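Local structure of acetylene hydratase (Pelobacter acetylenicus, 2E7Z) at residues Pro33-Pro38 with Lys533-Met538; Gly99-Gly104 with Lys402-Lys407; Ser329-Ile334 with Tyr519-Thr524; Gln338-Leu343 with Tyr380-Gly385. The protein catalyses the hydration of acetylene to acetaldehyde, using a tungsten bis(molybdopterin guanine dinucleotide) cofactor and carrying one [4Fe-4S] cluster. All coordinates share one frame; numbering follows the deposited sequence. Where two conformers were deposited one is given.

Overall arrangement
Contact 1 is a surface contact, contact 3 is partly buried, and contacts 2 and 4 are buried. Contacts 1 and 3 touch where Tyr537 and Met538 pass Asp330. Contacts 3 and 4 share one run of chain, since helix 334-337 leads directly from 329-334 into 338-343. Contact 2 stands apart, its centre about 44 Å from that of contact 1 on the opposite side of the chain's centre. The chemistry differs with the setting. A water joins the loops of contact 1, a backbone bond leads into paired strands in contact 2, an arginine fills contact 3, and in contact 4 aromatic faces meet a loop whose shape is probably held by an internal histidine-glutamine bond.

Contact 1 of 4, residues Pro33-Pro38 with Lys533-Met538; sequences PHPTTP and KQYTYM
His34 and Tyr535 face each other with their CA atoms 7.2 Å apart, and Pro35 and Thr536 come slightly nearer, a spacing that leaves the joining to side chains and one water. His34 CD2 lies over one face of the Tyr535 ring, 3.6 Å from Tyr535 CG, the ring planes meeting obliquely at 44°. With CG anti to the backbone N (chi1 -169°), the His34 ring is carried toward the tyrosine although its CB does not point there. Its two nitrogens have separate tasks. ND1 accepts from both Thr36 N and Thr37 N, each at 3.0 Å, which ties the loop round the ring; NE2 meets a water 2.9 Å away that donates to Tyr535 O. Were His34 replaced by an alanine, the N-H groups of Thr36 and Thr37 would probably lose their shared acceptor and the water one of its mates. Pro35 covers the neighbouring ground: its CD reaches Tyr535 CD2 at 3.6 Å and its CG comes within 3.3 Å of Thr536 OG1. Beside it, methyl meets methyl, Thr36 CG2 to Thr536 CG2 at 3.8 Å, while Thr36 OG1 bonds to Asn476. Asn476 belongs to strand 474-476, the antiparallel partner of 536-538, so this proline-rich surface loop packs against a two-stranded sheet, with the side chain of Thr36 about 8 Å from that of the cluster ligand Cys13.

Contact 2 of 4, residues Gly99-Gly104 with Lys402-Lys407; sequences GPESLG and KPYPVK
Glu101 opens the contact by bringing CG obliquely against Tyr404, 3.6 Å from Tyr404 CE1. Its chain starts between the backbone N and the carbonyl carbon (chi1 64°) and bends again at chi2, which puts CG against the tyrosine while the carboxylate, perpendicular to the ring, reaches a salt bridge with Lys347. The Tyr404 hydroxyl bonds to Leu350 O and Asn130 OD1. Replacing Tyr404 with an alanine would remove the hydroxyl that Leu350 O and Asn130 OD1 meet and would probably open a gap beside the Glu101 methylenes. Ser102 comes next, its CA 3.9 Å from that of Val406. In the conformer described OG turns back to Gly99 O at 2.7 Å, a bond that the second conformer leaves doubtful; Gly99 O also accepts from Ser102 N. Ser102 CB lies 3.4 Å from Pro405 O, and Lys407 N donates to Ser102 O at 2.9 Å, approaching in the carbonyl plane on a lone pair with an N-H...O angle of 157°. Val406 CG1 closes in on the same Ser102 O at 3.4 Å. At Gly104 a CB would lie only 3.3 Å from Val406 CG1, cramped by the valine methyl. Backbone bonds of Ser102 and Gly104 with Ala408 continue the pairing into the parallel strands 103-107 and 408-412. Main-chain bonds thus probably align the strand starts, while outside partners satisfy the polar ends of Glu101 and Tyr404.

Contact 3 of 4, residues Ser329-Ile334 with Tyr519-Thr524; sequences SDLVPI and YRISPT
Arg520 is the main projection of this contact, and its flat guanidinium slots between Leu331 and Ile334. Leu331 CD1 sits 3.5 Å above the centre of one face and Ile334 CG1 3.7 Å above the centre of the other, packing that would limit tilting of the group. Starting anti to the backbone N (chi1 174°) and bending at chi2, the arginine chain turns its end into this slot. In that plane NH1 donates to Val332 O at 2.7 Å, reaching it from 46° above the carbonyl plane and not along a lone pair. The return bond runs from Val332 N to Arg520 O at 2.9 Å, so the two residues grip each other twice. Val332 is the complementary bump. Its CG2 rests over the face of Tyr519 in a CH-pi contact, 4.2 Å from the ring centroid, and also meets Pro523 CD and Ser522 OG; CG1 fits against Tyr519 CE2. Farther along, Pro523 fills the hollow beside Asp330, CB lying 3.3 Å from Asp330 O, while Leu331 CD2 nests against Ile521 CG2 at 3.8 Å. They join helix 513-520 and the turn after it to the loop leading into helix 334-337. A water donates to Leu331 O and accepts only weakly from Arg520 NH1, so the arginine's place probably rests on one short carbonyl bond and two apolar faces, with weak help from Glu470 and Pro467 O.

Contact 4 of 4, residues Gln338-Leu343 with Tyr380-Gly385; sequences QMHEAL and YFHNMG
Gln338 OE1 accepts a 2.7 Å bond from His340 NE2 of its own segment, and across the contact it lies 3.1 Å from His382 CB. The N-H...O angle of 150° is moderately bent, and the donor stands 55° out of the amide's carbonyl plane, so the bond misses the lone-pair direction. The amide of Gln338 is turned at right angles to the His382 ring, with NE2 3.5 Å above the centre of one face; Gly385 C lies off-centre beyond the opposite face. His382 is the centre of an inverse gamma turn, and with CG anti to the backbone N (chi1 -175°) its ring is swung out beneath the glutamine. His340 works both ways: ND1 bonds to Tyr362 OH, which with the NE2 bond fixes the rotation of the ring, while CB lies over the face of Tyr380 as a CH-pi contact 3.9 Å from the centroid. The His340 and Tyr380 rings themselves meet obliquely. In the deposited conformer described, Glu341 OE1 comes to the edge of Tyr380, 3.2 Å from CE2, and is paired with Lys379; the residue has a second conformer, so this edge contact is less secure. The loop between helices 334-337 and 345-350 is thus joined to the one between 369-376 and 391-400 by aromatic faces. The Gln338-His340 bond probably holds the amide where His382 meets it, and with His340 NE2 and His382 NE2 5.2 Å apart, charge on both histidines, which is not seen, would probably be costly.

Contact 1 of 4, residues Pro33-Pro38 with Lys533-Met538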
loop_
_atom_site.group_PDB
_atom_site.type_symbol
_atom_site.label_atom_id
_atom_site.label_comp_id
_atom_site.label_asym_id
_atom_site.label_seq_id
_atom_site.Cartn_x
_atom_site.Cartn_y
_atom_site.Cartn_z
ATOM N N PRO A 33 28.087 8.578 -3.264
ATOM C CA PRO A 33 27.294 8.088 -4.392
ATOM C C PRO A 33 26.640 6.735 -4.075
ATOM O O PRO A 33 27.311 5.704 -4.044
ATOM C CB PRO A 33 28.317 7.980 -5.525
ATOM C CG PRO A 33 29.655 7.840 -4.806
ATOM C CD PRO A 33 29.538 8.628 -3.564
ATOM N N HIS A 34 25.337 6.760 -3.830
ATOM C CA HIS A 34 24.611 5.549 -3.454
ATOM C C HIS A 34 24.112 4.799 -4.700
ATOM O O HIS A 34 23.707 5.441 -5.694
ATOM C CB HIS A 34 23.447 5.883 -2.522
ATOM C CG HIS A 34 22.829 4.675 -1.880
ATOM N ND1 HIS A 34 21.797 3.977 -2.462
ATOM C CD2 HIS A 34 23.115 4.028 -0.724
ATOM C CE1 HIS A 34 21.464 2.954 -1.692
ATOM N NE2 HIS A 34 22.253 2.961 -0.632
ATOM N N PRO A 35 24.162 3.453 -4.680
ATOM C CA PRO A 35 23.754 2.671 -5.860
ATOM C C PRO A 35 22.307 2.855 -6.304
ATOM O O PRO A 35 22.012 2.652 -7.483
ATOM C CB PRO A 35 23.989 1.220 -5.427
ATOM C CG PRO A 35 25.024 1.316 -4.367
ATOM C CD PRO A 35 24.702 2.580 -3.621
ATOM N N THR A 36 21.412 3.209 -5.380
ATOM C CA THR A 36 19.984 3.306 -5.725
ATOM C C THR A 36 19.368 4.654 -5.418
ATOM O O THR A 36 18.487 5.097 -6.154
ATOM C CB THR A 36 19.108 2.219 -5.053
ATOM O OG1 THR A 36 18.923 2.537 -3.668
ATOM C CG2 THR A 36 19.705 0.800 -5.213
ATOM N N THR A 37 19.812 5.306 -4.345
ATOM C CA THR A 37 19.250 6.592 -3.932
ATOM C C THR A 37 20.076 7.732 -4.536
ATOM O O THR A 37 21.240 7.905 -4.187
ATOM C CB THR A 37 19.232 6.713 -2.393
ATOM O OG1 THR A 37 18.448 5.637 -1.847
ATOM C CG2 THR A 37 18.641 8.040 -1.961
ATOM N N PRO A 38 19.473 8.516 -5.444
ATOM C CA PRO A 38 20.212 9.629 -6.067
ATOM C C PRO A 38 20.557 10.735 -5.073
ATOM O O PRO A 38 19.966 10.797 -3.996
ATOM C CB PRO A 38 19.243 10.174 -7.127
ATOM C CG PRO A 38 18.056 9.304 -7.109
ATOM C CD PRO A 38 18.076 8.432 -5.903
ATOM N N LYS A 533 28.319 -3.398 5.666
ATOM C CA LYS A 533 29.367 -2.524 5.161
ATOM C C LYS A 533 29.161 -2.137 3.698
ATOM O O LYS A 533 29.748 -1.166 3.232
ATOM C CB LYS A 533 30.755 -3.121 5.410
ATOM C CG LYS A 533 31.109 -3.186 6.902
ATOM C CD LYS A 533 32.460 -3.861 7.112
ATOM C CE LYS A 533 32.801 -3.922 8.591
ATOM N NZ LYS A 533 34.156 -4.502 8.838
ATOM N N GLN A 534 28.341 -2.896 2.977
ATOM C CA GLN A 534 28.034 -2.580 1.598
ATOM C C GLN A 534 26.626 -2.027 1.523
ATOM O O GLN A 534 25.725 -2.528 2.201
ATOM C CB GLN A 534 28.136 -3.854 0.782
ATOM C CG GLN A 534 27.825 -3.650 -0.696
ATOM C CD GLN A 534 28.187 -4.848 -1.565
ATOM O OE1 GLN A 534 29.281 -5.399 -1.458
ATOM N NE2 GLN A 534 27.281 -5.234 -2.456
ATOM N N TYR A 535 26.441 -0.977 0.723
ATOM C CA TYR A 535 25.146 -0.310 0.638
ATOM C C TYR A 535 24.024 -1.180 0.106
ATOM O O TYR A 535 22.914 -1.171 0.647
ATOM C CB TYR A 535 25.204 0.905 -0.284
ATOM C CG TYR A 535 25.939 2.095 0.245
ATOM C CD1 TYR A 535 25.792 2.511 1.561
ATOM C CD2 TYR A 535 26.719 2.862 -0.612
ATOM C CE1 TYR A 535 26.460 3.655 2.030
ATOM C CE2 TYR A 535 27.374 3.986 -0.170
ATOM C CZ TYR A 535 27.250 4.389 1.153
ATOM O OH TYR A 535 27.906 5.513 1.623
ATOM N N THR A 536 24.293 -1.879 -1.000
ATOM C CA THR A 536 23.224 -2.494 -1.789
ATOM C C THR A 536 23.642 -3.851 -2.312
ATOM O O THR A 536 24.759 -3.995 -2.805
ATOM C CB THR A 536 22.935 -1.606 -3.024
ATOM O OG1 THR A 536 22.692 -0.262 -2.588
ATOM C CG2 THR A 536 21.748 -2.145 -3.849
ATOM N N TYR A 537 22.726 -4.814 -2.251
ATOM C CA TYR A 537 22.944 -6.129 -2.818
ATOM C C TYR A 537 21.896 -6.407 -3.877
ATOM O O TYR A 537 20.705 -6.487 -3.567
ATOM C CB TYR A 537 22.861 -7.187 -1.725
ATOM C CG TYR A 537 23.974 -7.068 -0.709
ATOM C CD1 TYR A 537 23.844 -6.260 0.412
ATOM C CD2 TYR A 537 25.156 -7.782 -0.868
ATOM C CE1 TYR A 537 24.874 -6.164 1.354
ATOM C CE2 TYR A 537 26.182 -7.709 0.057
ATOM C CZ TYR A 537 26.040 -6.900 1.159
ATOM O OH TYR A 537 27.073 -6.844 2.070
ATOM N N MET A 538 22.343 -6.548 -5.127
ATOM C CA MET A 538 21.432 -6.841 -6.221
ATOM C C MET A 538 21.106 -8.319 -6.275
ATOM O O MET A 538 21.972 -9.160 -6.018
ATOM C CB MET A 538 22.046 -6.414 -7.569
ATOM C CG MET A 538 22.444 -4.935 -7.641
ATOM S SD MET A 538 21.114 -3.748 -7.311
ATOM C CE MET A 538 19.847 -4.343 -8.429
HETATM O O HOH W 1 22.127 1.226 1.717
#

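Contact 2 of 4, residues Gly99-Gly104 with Lys402-Lys407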
loop_
_atom_site.group_PDB
_atom_site.type_symbol
_atom_site.label_atom_id
_atom_site.label_comp_id
_atom_site.label_asym_id
_atom_site.label_seq_id
_atom_site.Cartn_x
_atom_site.Cartn_y
_atom_site.Cartn_z
ATOM N N GLY A 99 -11.527 -20.922 17.962
ATOM C CA GLY A 99 -10.619 -21.416 16.922
ATOM C C GLY A 99 -9.499 -20.416 16.643
ATOM O O GLY A 99 -9.619 -19.225 16.915
ATOM N N PRO A 100 -8.380 -20.892 16.085
ATOM C CA PRO A 100 -7.287 -19.939 15.809
ATOM C C PRO A 100 -7.654 -18.904 14.738
ATOM O O PRO A 100 -7.105 -17.815 14.735
ATOM C CB PRO A 100 -6.147 -20.858 15.320
ATOM C CG PRO A 100 -6.846 -22.112 14.803
ATOM C CD PRO A 100 -8.065 -22.290 15.679
ATOM N N GLU A 101 -8.586 -19.257 13.856
ATOM C CA GLU A 101 -9.076 -18.329 12.842
ATOM C C GLU A 101 -9.756 -17.101 13.451
ATOM O O GLU A 101 -9.998 -16.139 12.740
ATOM C CB GLU A 101 -9.998 -19.057 11.845
ATOM C CG GLU A 101 -11.278 -19.619 12.446
ATOM C CD GLU A 101 -11.136 -21.043 12.956
ATOM O OE1 GLU A 101 -9.998 -21.509 13.175
ATOM O OE2 GLU A 101 -12.176 -21.696 13.157
ATOM N N SER A 102 -10.029 -17.141 14.752
ATOM C CA SER A 102 -10.584 -15.966 15.430
ATOM C C SER A 102 -9.564 -14.884 15.770
ATOM O O SER A 102 -9.949 -13.838 16.304
ATOM C CB SER A 102 -11.334 -16.374 16.686
ATOM O OG SER A 102 -10.454 -16.759 17.732
ATOM N N LEU A 103 -8.293 -15.101 15.435
ATOM C CA LEU A 103 -7.281 -14.036 15.518
ATOM C C LEU A 103 -7.151 -13.363 14.155
ATOM O O LEU A 103 -6.817 -14.020 13.132
ATOM C CB LEU A 103 -5.941 -14.669 15.917
ATOM C CG LEU A 103 -4.748 -13.721 15.776
ATOM C CD1 LEU A 103 -4.799 -12.520 16.747
ATOM C CD2 LEU A 103 -3.428 -14.455 15.966
ATOM N N GLY A 104 -7.382 -12.046 14.157
ATOM C CA GLY A 104 -7.172 -11.206 12.986
ATOM C C GLY A 104 -5.946 -10.325 13.212
ATOM O O GLY A 104 -5.679 -9.910 14.363
ATOM N N LYS A 402 -20.171 -13.066 11.775
ATOM C CA LYS A 402 -20.474 -13.871 10.571
ATOM C C LYS A 402 -19.416 -13.599 9.517
ATOM O O LYS A 402 -18.997 -12.439 9.348
ATOM C CB LYS A 402 -21.858 -13.523 10.037
ATOM C CG LYS A 402 -22.995 -13.940 10.971
ATOM C CD LYS A 402 -23.130 -15.448 11.055
ATOM C CE LYS A 402 -24.279 -15.827 11.997
ATOM N NZ LYS A 402 -24.008 -17.110 12.660
ATOM N N PRO A 403 -18.995 -14.650 8.788
ATOM C CA PRO A 403 -19.500 -16.047 8.868
ATOM C C PRO A 403 -19.074 -16.766 10.147
ATOM O O PRO A 403 -19.648 -17.813 10.491
ATOM C CB PRO A 403 -18.835 -16.721 7.657
ATOM C CG PRO A 403 -17.570 -15.914 7.446
ATOM C CD PRO A 403 -17.955 -14.486 7.758
ATOM N N TYR A 404 -18.081 -16.220 10.851
ATOM C CA TYR A 404 -17.683 -16.758 12.135
ATOM C C TYR A 404 -17.002 -15.667 12.926
ATOM O O TYR A 404 -16.596 -14.649 12.346
ATOM C CB TYR A 404 -16.750 -17.970 11.978
ATOM C CG TYR A 404 -15.484 -17.740 11.159
ATOM C CD1 TYR A 404 -14.373 -17.110 11.718
ATOM C CD2 TYR A 404 -15.396 -18.204 9.846
ATOM C CE1 TYR A 404 -13.218 -16.906 10.987
ATOM C CE2 TYR A 404 -14.245 -18.014 9.097
ATOM C CZ TYR A 404 -13.153 -17.353 9.690
ATOM O OH TYR A 404 -11.970 -17.183 8.993
ATOM N N PRO A 405 -16.921 -15.860 14.254
ATOM C CA PRO A 405 -16.343 -14.776 15.042
ATOM C C PRO A 405 -14.848 -14.581 14.922
ATOM O O PRO A 405 -14.088 -15.530 14.905
ATOM C CB PRO A 405 -16.683 -15.161 16.492
ATOM C CG PRO A 405 -17.609 -16.310 16.429
ATOM C CD PRO A 405 -17.503 -16.926 15.082
ATOM N N VAL A 406 -14.448 -13.318 14.871
ATOM C CA VAL A 406 -13.055 -12.912 15.075
ATOM C C VAL A 406 -13.071 -12.097 16.368
ATOM O O VAL A 406 -13.890 -11.177 16.505
ATOM C CB VAL A 406 -12.537 -12.069 13.910
ATOM C CG1 VAL A 406 -11.183 -11.410 14.243
ATOM C CG2 VAL A 406 -12.425 -12.934 12.667
ATOM N N LYS A 407 -12.244 -12.492 17.336
ATOM C CA LYS A 407 -12.338 -11.984 18.695
ATOM C C LYS A 407 -11.019 -11.523 19.257
ATOM O O LYS A 407 -11.031 -10.922 20.327
ATOM C CB LYS A 407 -12.944 -13.062 19.621
ATOM C CG LYS A 407 -14.432 -13.273 19.329
ATOM C CD LYS A 407 -15.276 -12.104 19.830
ATOM C CE LYS A 407 -16.742 -12.380 19.558
ATOM N NZ LYS A 407 -17.517 -11.258 20.082
#

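Contact 3 of 4, residues Ser329-Ile334 with Tyr519-Thr524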
loop_
_atom_site.group_PDB
_atom_site.type_symbol
_atom_site.label_atom_id
_atom_site.label_comp_id
_atom_site.label_asym_id
_atom_site.label_seq_id
_atom_site.Cartn_x
_atom_site.Cartn_y
_atom_site.Cartn_z
ATOM N N SER A 329 17.903 -13.547 -4.608
ATOM C CA SER A 329 18.711 -14.727 -4.884
ATOM C C SER A 329 19.756 -15.038 -3.823
ATOM O O SER A 329 20.199 -16.179 -3.731
ATOM C CB SER A 329 19.400 -14.603 -6.267
ATOM O OG SER A 329 20.272 -13.479 -6.259
ATOM N N ASP A 330 20.137 -14.047 -3.014
ATOM C CA ASP A 330 21.243 -14.215 -2.044
ATOM C C ASP A 330 20.730 -14.635 -0.660
ATOM O O ASP A 330 21.545 -14.959 0.206
ATOM C CB ASP A 330 21.975 -12.878 -1.802
ATOM C CG ASP A 330 22.822 -12.403 -2.976
ATOM O OD1 ASP A 330 23.203 -13.211 -3.869
ATOM O OD2 ASP A 330 23.122 -11.178 -2.966
ATOM N N LEU A 331 19.413 -14.601 -0.433
ATOM C CA LEU A 331 18.838 -14.632 0.924
ATOM C C LEU A 331 17.856 -15.790 1.111
ATOM O O LEU A 331 17.302 -16.307 0.125
ATOM C CB LEU A 331 18.110 -13.298 1.201
ATOM C CG LEU A 331 18.856 -12.008 0.899
ATOM C CD1 LEU A 331 17.936 -10.795 1.146
ATOM C CD2 LEU A 331 20.130 -11.943 1.762
ATOM N N VAL A 332 17.628 -16.193 2.359
ATOM C CA VAL A 332 16.550 -17.144 2.635
ATOM C C VAL A 332 15.227 -16.441 2.378
ATOM O O VAL A 332 14.965 -15.404 2.960
ATOM C CB VAL A 332 16.591 -17.658 4.081
ATOM C CG1 VAL A 332 15.432 -18.603 4.339
ATOM C CG2 VAL A 332 17.930 -18.354 4.348
ATOM N N PRO A 333 14.393 -16.962 1.465
ATOM C CA PRO A 333 13.132 -16.237 1.162
ATOM C C PRO A 333 12.243 -16.012 2.391
ATOM O O PRO A 333 12.019 -16.921 3.206
ATOM C CB PRO A 333 12.440 -17.129 0.104
ATOM C CG PRO A 333 13.592 -17.832 -0.531
ATOM C CD PRO A 333 14.540 -18.155 0.623
ATOM N N ILE A 334 11.708 -14.803 2.482
ATOM C CA ILE A 334 10.703 -14.510 3.506
ATOM C C ILE A 334 9.543 -15.512 3.360
ATOM O O ILE A 334 8.993 -15.995 4.351
ATOM C CB ILE A 334 10.217 -13.079 3.341
ATOM C CG1 ILE A 334 11.317 -12.101 3.810
ATOM C CG2 ILE A 334 8.898 -12.831 4.074
ATOM C CD1 ILE A 334 11.033 -10.623 3.500
ATOM N N TYR A 519 20.211 -15.189 9.898
ATOM C CA TYR A 519 19.588 -16.294 9.151
ATOM C C TYR A 519 19.128 -15.853 7.749
ATOM O O TYR A 519 19.395 -16.531 6.754
ATOM C CB TYR A 519 18.420 -16.901 9.942
ATOM C CG TYR A 519 17.745 -18.046 9.183
ATOM C CD1 TYR A 519 18.419 -19.231 8.899
ATOM C CD2 TYR A 519 16.429 -17.916 8.723
ATOM C CE1 TYR A 519 17.798 -20.242 8.174
ATOM C CE2 TYR A 519 15.797 -18.933 8.020
ATOM C CZ TYR A 519 16.490 -20.087 7.755
ATOM O OH TYR A 519 15.860 -21.085 7.036
ATOM N N ARG A 520 18.465 -14.694 7.669
ATOM C CA ARG A 520 18.041 -14.162 6.382
ATOM C C ARG A 520 19.224 -14.079 5.397
ATOM O O ARG A 520 19.082 -14.434 4.226
ATOM C CB ARG A 520 17.374 -12.799 6.615
ATOM C CG ARG A 520 16.980 -11.992 5.400
ATOM C CD ARG A 520 15.723 -12.547 4.696
ATOM N NE ARG A 520 15.217 -11.514 3.773
ATOM C CZ ARG A 520 14.743 -11.707 2.538
ATOM N NH1 ARG A 520 14.696 -12.911 1.944
ATOM N NH2 ARG A 520 14.367 -10.642 1.851
ATOM N N ILE A 521 20.386 -13.606 5.877
ATOM C CA ILE A 521 21.557 -13.475 5.007
ATOM C C ILE A 521 22.485 -14.679 4.999
ATOM O O ILE A 521 23.543 -14.634 4.362
ATOM C CB ILE A 521 22.356 -12.174 5.328
ATOM C CG1 ILE A 521 22.995 -12.269 6.722
ATOM C CG2 ILE A 521 21.450 -10.978 5.169
ATOM C CD1 ILE A 521 23.855 -11.063 7.129
ATOM N N SER A 522 22.085 -15.758 5.672
ATOM C CA SER A 522 22.985 -16.894 5.845
ATOM C C SER A 522 23.565 -17.472 4.537
ATOM O O SER A 522 24.722 -17.891 4.543
ATOM C CB SER A 522 22.343 -17.958 6.742
ATOM O OG SER A 522 21.137 -18.433 6.184
ATOM N N PRO A 523 22.810 -17.485 3.408
ATOM C CA PRO A 523 23.425 -18.085 2.201
ATOM C C PRO A 523 24.663 -17.318 1.704
ATOM O O PRO A 523 25.465 -17.888 0.963
ATOM C CB PRO A 523 22.291 -18.046 1.180
ATOM C CG PRO A 523 21.040 -17.950 1.994
ATOM C CD PRO A 523 21.425 -17.061 3.145
ATOM N N THR A 524 24.827 -16.059 2.113
ATOM C CA THR A 524 25.990 -15.241 1.711
ATOM C C THR A 524 27.271 -15.616 2.462
ATOM O O THR A 524 28.372 -15.193 2.073
ATOM C CB THR A 524 25.750 -13.716 1.983
ATOM O OG1 THR A 524 25.795 -13.467 3.389
ATOM C CG2 THR A 524 24.400 -13.231 1.419
HETATM O O HOH W 2 15.149 -14.506 -0.647
#

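Contact 4 of 4, residues Gln338-Leu343 with Tyr380-Gly385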
loop_
_atom_site.group_PDB
_atom_site.type_symbol
_atom_site.label_atom_id
_atom_site.label_comp_id
_atom_site.label_asym_id
_atom_site.label_seq_id
_atom_site.Cartn_x
_atom_site.Cartn_y
_atom_site.Cartn_z
ATOM N N GLN A 338 7.910 -17.859 6.319
ATOM C CA GLN A 338 6.485 -17.743 6.667
ATOM C C GLN A 338 5.746 -19.090 6.823
ATOM O O GLN A 338 4.698 -19.125 7.446
ATOM C CB GLN A 338 5.751 -16.872 5.654
ATOM C CG GLN A 338 6.200 -15.430 5.696
ATOM C CD GLN A 338 5.523 -14.549 4.671
ATOM O OE1 GLN A 338 5.241 -15.019 3.553
ATOM N NE2 GLN A 338 5.282 -13.255 5.006
ATOM N N MET A 339 6.263 -20.180 6.228
ATOM C CA MET A 339 5.701 -21.538 6.442
ATOM C C MET A 339 4.227 -21.577 6.129
ATOM O O MET A 339 3.442 -22.168 6.879
ATOM C CB MET A 339 5.941 -21.983 7.884
ATOM C CG MET A 339 7.366 -22.347 8.130
ATOM S SD MET A 339 7.672 -22.930 9.826
ATOM C CE MET A 339 6.485 -24.280 10.003
ATOM N N HIS A 340 3.847 -21.003 4.982
ATOM C CA HIS A 340 2.476 -21.175 4.482
ATOM C C HIS A 340 2.054 -22.627 4.289
ATOM O O HIS A 340 0.887 -22.949 4.458
ATOM C CB HIS A 340 2.296 -20.418 3.172
ATOM C CG HIS A 340 2.502 -18.946 3.325
ATOM N ND1 HIS A 340 1.603 -18.131 3.980
ATOM C CD2 HIS A 340 3.520 -18.149 2.920
ATOM C CE1 HIS A 340 2.059 -16.886 3.970
ATOM N NE2 HIS A 340 3.215 -16.863 3.322
ATOM N N GLU A 341 3.004 -23.490 3.992
ATOM C CA GLU A 341 2.579 -24.872 3.789
ATOM C C GLU A 341 2.087 -25.498 5.084
ATOM O O GLU A 341 1.206 -26.372 5.024
ATOM C CB GLU A 341 3.626 -25.729 3.074
ATOM C CG GLU A 341 3.106 -27.108 2.712
ATOM C CD GLU A 341 2.107 -27.094 1.570
ATOM O OE1 GLU A 341 2.489 -26.687 0.463
ATOM O OE2 GLU A 341 0.955 -27.543 1.765
ATOM N N ALA A 342 2.569 -25.034 6.233
ATOM C CA ALA A 342 2.153 -25.548 7.515
ATOM C C ALA A 342 0.707 -25.265 7.876
ATOM O O ALA A 342 0.148 -25.991 8.688
ATOM C CB ALA A 342 3.056 -25.061 8.625
ATOM N N LEU A 343 0.128 -24.193 7.333
ATOM C CA LEU A 343 -1.265 -23.879 7.644
ATOM C C LEU A 343 -2.178 -24.893 6.944
ATOM O O LEU A 343 -2.126 -25.028 5.717
ATOM C CB LEU A 343 -1.618 -22.505 7.143
ATOM C CG LEU A 343 -3.014 -21.967 7.451
ATOM C CD1 LEU A 343 -3.217 -21.814 8.952
ATOM C CD2 LEU A 343 -3.201 -20.650 6.755
ATOM N N TYR A 380 4.463 -20.957 -2.238
ATOM C CA TYR A 380 3.680 -19.830 -1.753
ATOM C C TYR A 380 4.555 -18.578 -1.811
ATOM O O TYR A 380 5.222 -18.236 -0.839
ATOM C CB TYR A 380 3.199 -20.074 -0.313
ATOM C CG TYR A 380 2.221 -21.214 -0.215
ATOM C CD1 TYR A 380 0.877 -21.026 -0.522
ATOM C CD2 TYR A 380 2.647 -22.492 0.166
ATOM C CE1 TYR A 380 -0.030 -22.044 -0.407
ATOM C CE2 TYR A 380 1.737 -23.546 0.254
ATOM C CZ TYR A 380 0.399 -23.303 -0.041
ATOM O OH TYR A 380 -0.554 -24.274 0.062
ATOM N N PHE A 381 4.548 -17.892 -2.947
ATOM C CA PHE A 381 5.424 -16.766 -3.209
ATOM C C PHE A 381 4.676 -15.581 -2.652
ATOM O O PHE A 381 3.695 -15.121 -3.213
ATOM C CB PHE A 381 5.654 -16.666 -4.723
ATOM C CG PHE A 381 6.398 -15.443 -5.184
ATOM C CD1 PHE A 381 7.267 -14.737 -4.365
ATOM C CD2 PHE A 381 6.262 -15.026 -6.515
ATOM C CE1 PHE A 381 7.937 -13.614 -4.849
ATOM C CE2 PHE A 381 6.945 -13.916 -7.008
ATOM C CZ PHE A 381 7.795 -13.211 -6.175
ATOM N N HIS A 382 5.140 -15.098 -1.496
ATOM C CA HIS A 382 4.521 -13.960 -0.803
ATOM C C HIS A 382 5.050 -12.710 -1.488
ATOM O O HIS A 382 5.951 -12.048 -0.981
ATOM C CB HIS A 382 4.894 -13.983 0.675
ATOM C CG HIS A 382 4.208 -12.932 1.476
ATOM N ND1 HIS A 382 4.778 -11.700 1.713
ATOM C CD2 HIS A 382 3.005 -12.929 2.100
ATOM C CE1 HIS A 382 3.962 -10.994 2.483
ATOM N NE2 HIS A 382 2.874 -11.709 2.718
ATOM N N ASN A 383 4.484 -12.399 -2.653
ATOM C CA ASN A 383 4.976 -11.288 -3.461
ATOM C C ASN A 383 4.392 -9.964 -2.985
ATOM O O ASN A 383 3.203 -9.670 -3.194
ATOM C CB ASN A 383 4.617 -11.617 -4.910
ATOM C CG ASN A 383 5.292 -10.710 -5.963
ATOM O OD1 ASN A 383 4.843 -10.710 -7.107
ATOM N ND2 ASN A 383 6.338 -9.967 -5.612
ATOM N N MET A 384 5.257 -9.177 -2.329
ATOM C CA MET A 384 4.943 -7.865 -1.712
ATOM C C MET A 384 4.070 -8.060 -0.477
ATOM O O MET A 384 4.586 -7.983 0.644
ATOM C CB MET A 384 4.330 -6.871 -2.736
ATOM C CG MET A 384 5.062 -6.792 -4.104
ATOM S SD MET A 384 6.853 -6.516 -4.003
ATOM C CE MET A 384 6.868 -4.713 -3.804
ATOM N N GLY A 385 2.788 -8.380 -0.679
ATOM C CA GLY A 385 1.860 -8.729 0.420
ATOM C C GLY A 385 0.890 -9.695 -0.213
ATOM O O GLY A 385 0.400 -9.411 -1.306
#